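Local coordinates for protein laccase (Botrytis aclada, PDB 3SQR) that oxidises phenolic compounds with four copper ions while reducing oxygen to water, and probably serves in lignin degradation and detoxification of lignin products, at residues A[417-422]-A[428-433]. Sequence-based numbering, arbitrary orientation. Where two conformers were deposited one is given.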
ATOM      1  N   SER A 417      14.109  -3.800 -19.524  1.00 27.70           N
ATOM      2  CA  SER A 417      14.278  -2.449 -20.010  1.00 26.57           C
ATOM      3  C   SER A 417      13.323  -1.589 -19.234  1.00 27.06           C
ATOM      4  O   SER A 417      12.357  -1.011 -19.731  1.00 26.14           O
ATOM      5  CB  SER A 417      14.048  -2.381 -21.553  1.00 28.68           C
ATOM      6  OG  SER A 417      14.417  -1.119 -22.017  1.00 28.89           O
ATOM      7  N   PRO A 418      13.637  -1.471 -17.952  1.00 26.80           N
ATOM      8  CA  PRO A 418      12.821  -0.577 -17.158  1.00 25.65           C
ATOM      9  C   PRO A 418      12.929   0.840 -17.636  1.00 25.25           C
ATOM     10  O   PRO A 418      13.909   1.236 -18.254  1.00 23.93           O
ATOM     11  CB  PRO A 418      13.402  -0.742 -15.762  1.00 26.29           C
ATOM     12  CG  PRO A 418      14.751  -1.170 -15.938  1.00 28.50           C
ATOM     13  CD  PRO A 418      14.737  -2.053 -17.174  1.00 26.52           C
ATOM     14  N   THR A 419      11.918   1.642 -17.342  1.00 24.73           N
ATOM     15  CA  THR A 419      11.871   3.034 -17.740  1.00 24.35           C
ATOM     16  C   THR A 419      13.117   3.780 -17.375  1.00 25.14           C
ATOM     17  O   THR A 419      13.559   4.641 -18.132  1.00 26.11           O
ATOM     18  CB  THR A 419      10.674   3.755 -17.037  1.00 23.70           C
ATOM     19  OG1 THR A 419       9.528   2.917 -17.198  1.00 23.72           O
ATOM     20  CG2 THR A 419      10.410   5.102 -17.678  1.00 23.31           C
ATOM     21  N   THR A 420      13.689   3.525 -16.178  1.00 23.97           N
ATOM     22  CA  THR A 420      14.889   4.219 -15.776  1.00 24.05           C
ATOM     23  C   THR A 420      16.077   3.853 -16.654  1.00 25.05           C
ATOM     24  O   THR A 420      16.917   4.696 -16.895  1.00 27.08           O
ATOM     25  CB  THR A 420      15.223   3.986 -14.268  1.00 25.46           C
ATOM     26  OG1 THR A 420      14.038   4.421 -13.572  0.50 20.02           O
ATOM     27  CG2 THR A 420      16.302   4.963 -13.857  0.50 22.36           C
ATOM     28  N   LEU A 421      16.121   2.626 -17.111  1.00 25.64           N
ATOM     29  CA  LEU A 421      17.222   2.230 -18.038  1.00 26.66           C
ATOM     30  C   LEU A 421      17.056   3.007 -19.321  1.00 26.15           C
ATOM     31  O   LEU A 421      18.016   3.591 -19.845  1.00 26.97           O
ATOM     32  CB  LEU A 421      17.251   0.755 -18.224  1.00 28.61           C
ATOM     33  CG  LEU A 421      18.317   0.269 -19.229  1.00 29.69           C
ATOM     34  CD1 LEU A 421      19.714   0.762 -18.797  1.00 31.38           C
ATOM     35  CD2 LEU A 421      18.219  -1.242 -19.300  1.00 30.27           C
ATOM     36  N   LYS A 422      15.834   3.097 -19.772  1.00 26.29           N
ATOM     37  CA  LYS A 422      15.541   3.923 -20.952  1.00 25.92           C
ATOM     38  C   LYS A 422      15.948   5.379 -20.746  1.00 25.63           C
ATOM     39  O   LYS A 422      16.556   6.051 -21.616  1.00 25.92           O
ATOM     40  CB  LYS A 422      14.071   3.751 -21.341  1.00 25.58           C
ATOM     41  CG  LYS A 422      13.679   2.341 -21.666  1.00 24.98           C
ATOM     42  CD  LYS A 422      12.257   2.275 -22.166  1.00 26.00           C
ATOM     43  CE  LYS A 422      11.733   0.913 -22.337  1.00 26.72           C
ATOM     44  NZ  LYS A 422      12.396   0.207 -23.542  1.00 29.24           N
ATOM     45  N   THR A 428      13.489   9.654 -24.634  1.00 28.70           N
ATOM     46  CA  THR A 428      12.368  10.480 -24.174  1.00 30.80           C
ATOM     47  C   THR A 428      10.991  10.038 -24.716  1.00 30.98           C
ATOM     48  O   THR A 428       9.942  10.588 -24.306  1.00 30.94           O
ATOM     49  CB  THR A 428      12.636  11.931 -24.486  1.00 31.66           C
ATOM     50  OG1 THR A 428      12.824  12.023 -25.913  1.00 32.18           O
ATOM     51  CG2 THR A 428      13.891  12.410 -23.772  1.00 30.16           C
ATOM     52  N   ILE A 429      11.015   9.038 -25.601  1.00 31.54           N
ATOM     53  CA  ILE A 429       9.849   8.433 -26.195  1.00 31.70           C
ATOM     54  C   ILE A 429       9.836   6.976 -25.812  1.00 31.35           C
ATOM     55  O   ILE A 429      10.729   6.204 -26.181  1.00 33.82           O
ATOM     56  CB  ILE A 429       9.838   8.532 -27.764  1.00 31.55           C
ATOM     57  CG1 ILE A 429       9.967   9.974 -28.260  1.00 35.51           C
ATOM     58  CG2 ILE A 429       8.541   7.930 -28.363  1.00 30.04           C
ATOM     59  CD1 ILE A 429      10.354  10.019 -29.762  1.00 35.12           C
ATOM     60  N   PHE A 430       8.771   6.579 -25.131  1.00 30.47           N
ATOM     61  CA  PHE A 430       8.686   5.307 -24.467  1.00 29.72           C
ATOM     62  C   PHE A 430       7.667   4.433 -25.162  1.00 29.03           C
ATOM     63  O   PHE A 430       6.816   4.952 -25.898  1.00 30.42           O
ATOM     64  CB  PHE A 430       8.297   5.630 -22.986  1.00 29.35           C
ATOM     65  CG  PHE A 430       9.338   6.452 -22.305  1.00 26.90           C
ATOM     66  CD1 PHE A 430      10.527   5.873 -21.907  1.00 25.95           C
ATOM     67  CD2 PHE A 430       9.157   7.804 -22.109  1.00 27.12           C
ATOM     68  CE1 PHE A 430      11.517   6.653 -21.278  1.00 27.95           C
ATOM     69  CE2 PHE A 430      10.142   8.581 -21.525  1.00 28.68           C
ATOM     70  CZ  PHE A 430      11.316   8.006 -21.093  1.00 27.25           C
ATOM     71  N   PRO A 431       7.754   3.125 -25.006  1.00 28.56           N
ATOM     72  CA  PRO A 431       6.718   2.319 -25.622  1.00 29.65           C
ATOM     73  C   PRO A 431       5.328   2.747 -25.226  1.00 29.64           C
ATOM     74  O   PRO A 431       5.107   3.123 -24.062  1.00 30.71           O
ATOM     75  CB  PRO A 431       7.036   0.897 -25.138  1.00 28.64           C
ATOM     76  CG  PRO A 431       8.442   0.916 -24.814  1.00 29.85           C
ATOM     77  CD  PRO A 431       8.774   2.283 -24.365  1.00 27.05           C
ATOM     78  N   THR A 432       4.374   2.672 -26.161  1.00 28.35           N
ATOM     79  CA  THR A 432       3.014   3.003 -25.862  1.00 30.05           C
ATOM     80  C   THR A 432       2.524   2.270 -24.609  1.00 29.41           C
ATOM     81  O   THR A 432       1.839   2.841 -23.759  1.00 29.03           O
ATOM     82  CB  THR A 432       2.104   2.675 -27.052  1.00 31.07           C
ATOM     83  OG1 THR A 432       2.530   3.524 -28.130  1.00 33.40           O
ATOM     84  CG2 THR A 432       0.660   2.936 -26.706  1.00 33.71           C
ATOM     85  N   GLU A 433       2.886   1.021 -24.499  1.00 27.55           N
ATOM     86  CA  GLU A 433       2.354   0.220 -23.384  1.00 28.87           C
ATOM     87  C   GLU A 433       3.043   0.478 -22.055  1.00 28.09           C
ATOM     88  O   GLU A 433       2.688  -0.127 -21.051  1.00 27.25           O
ATOM     89  CB  GLU A 433       2.397  -1.243 -23.746  1.00 29.30           C
ATOM     90  CG  GLU A 433       3.780  -1.810 -23.906  1.00 32.86           C
ATOM     91  CD  GLU A 433       4.468  -1.636 -25.327  1.00 36.92           C
ATOM     92  OE1 GLU A 433       4.018  -0.887 -26.262  1.00 38.04           O
ATOM     93  OE2 GLU A 433       5.515  -2.290 -25.438  1.00 41.28           O
TER
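Phe430 points its ring at the helix that begins at Thr419, and the aliphatic chain of Lys422 runs past the CD1-CE1 edge. CB of Lys422 sits at the ring edge, in the plane, 3.9 Å from Phe430 CE1; two methylenes further out, Lys422 CD comes within 4.0 Å of Phe430 CD1. The two side chains run past each other in opposite directions, lysine toward Pro431 and ring toward the helix. The methyl CG2 of Thr419 meets the same ring carbon, Phe430 CE1, at 4.1 Å, obliquely to the ring and with its side chain about perpendicular to that of Phe430. Beyond the ring the last methylene of the lysine, Lys422 CE, lies 3.8 Å from Pro431 CD in the pyrrolidine. No hydrogen bond spans the two segments, which are held by van der Waals contact of aliphatic and aromatic carbon. They are the start and the return of a short excursion in the C-terminal cupredoxin domain of this three-domain laccase: helix 419-424, then a loop that leads back into strand 436-439. The lysine chain is extended at chi2 and chi3 and bent at chi4 (-71°), which carries the ammonium back to the residues before the helix, where Lys422 NZ donates to Ser417 OG at 2.9 Å. Pro418 holds the N-cap position, and Pro418 O accepts the backbone N-H of Lys422, 3.1 Å from its N. In Thr419, CG2 stands anti to the backbone N (chi1 of OG1 -47°), leaving OG1 to hydrogen-bond with Gln539 of strand 537-542. Val541 of that strand touches both Thr419 and Phe430, while helix 551-567 packs Phe557 against Pro418, Thr420 and Leu421. A bound copper ion lies about 13 Å from the side chain of Thr419, so the contact itself takes no part in metal binding.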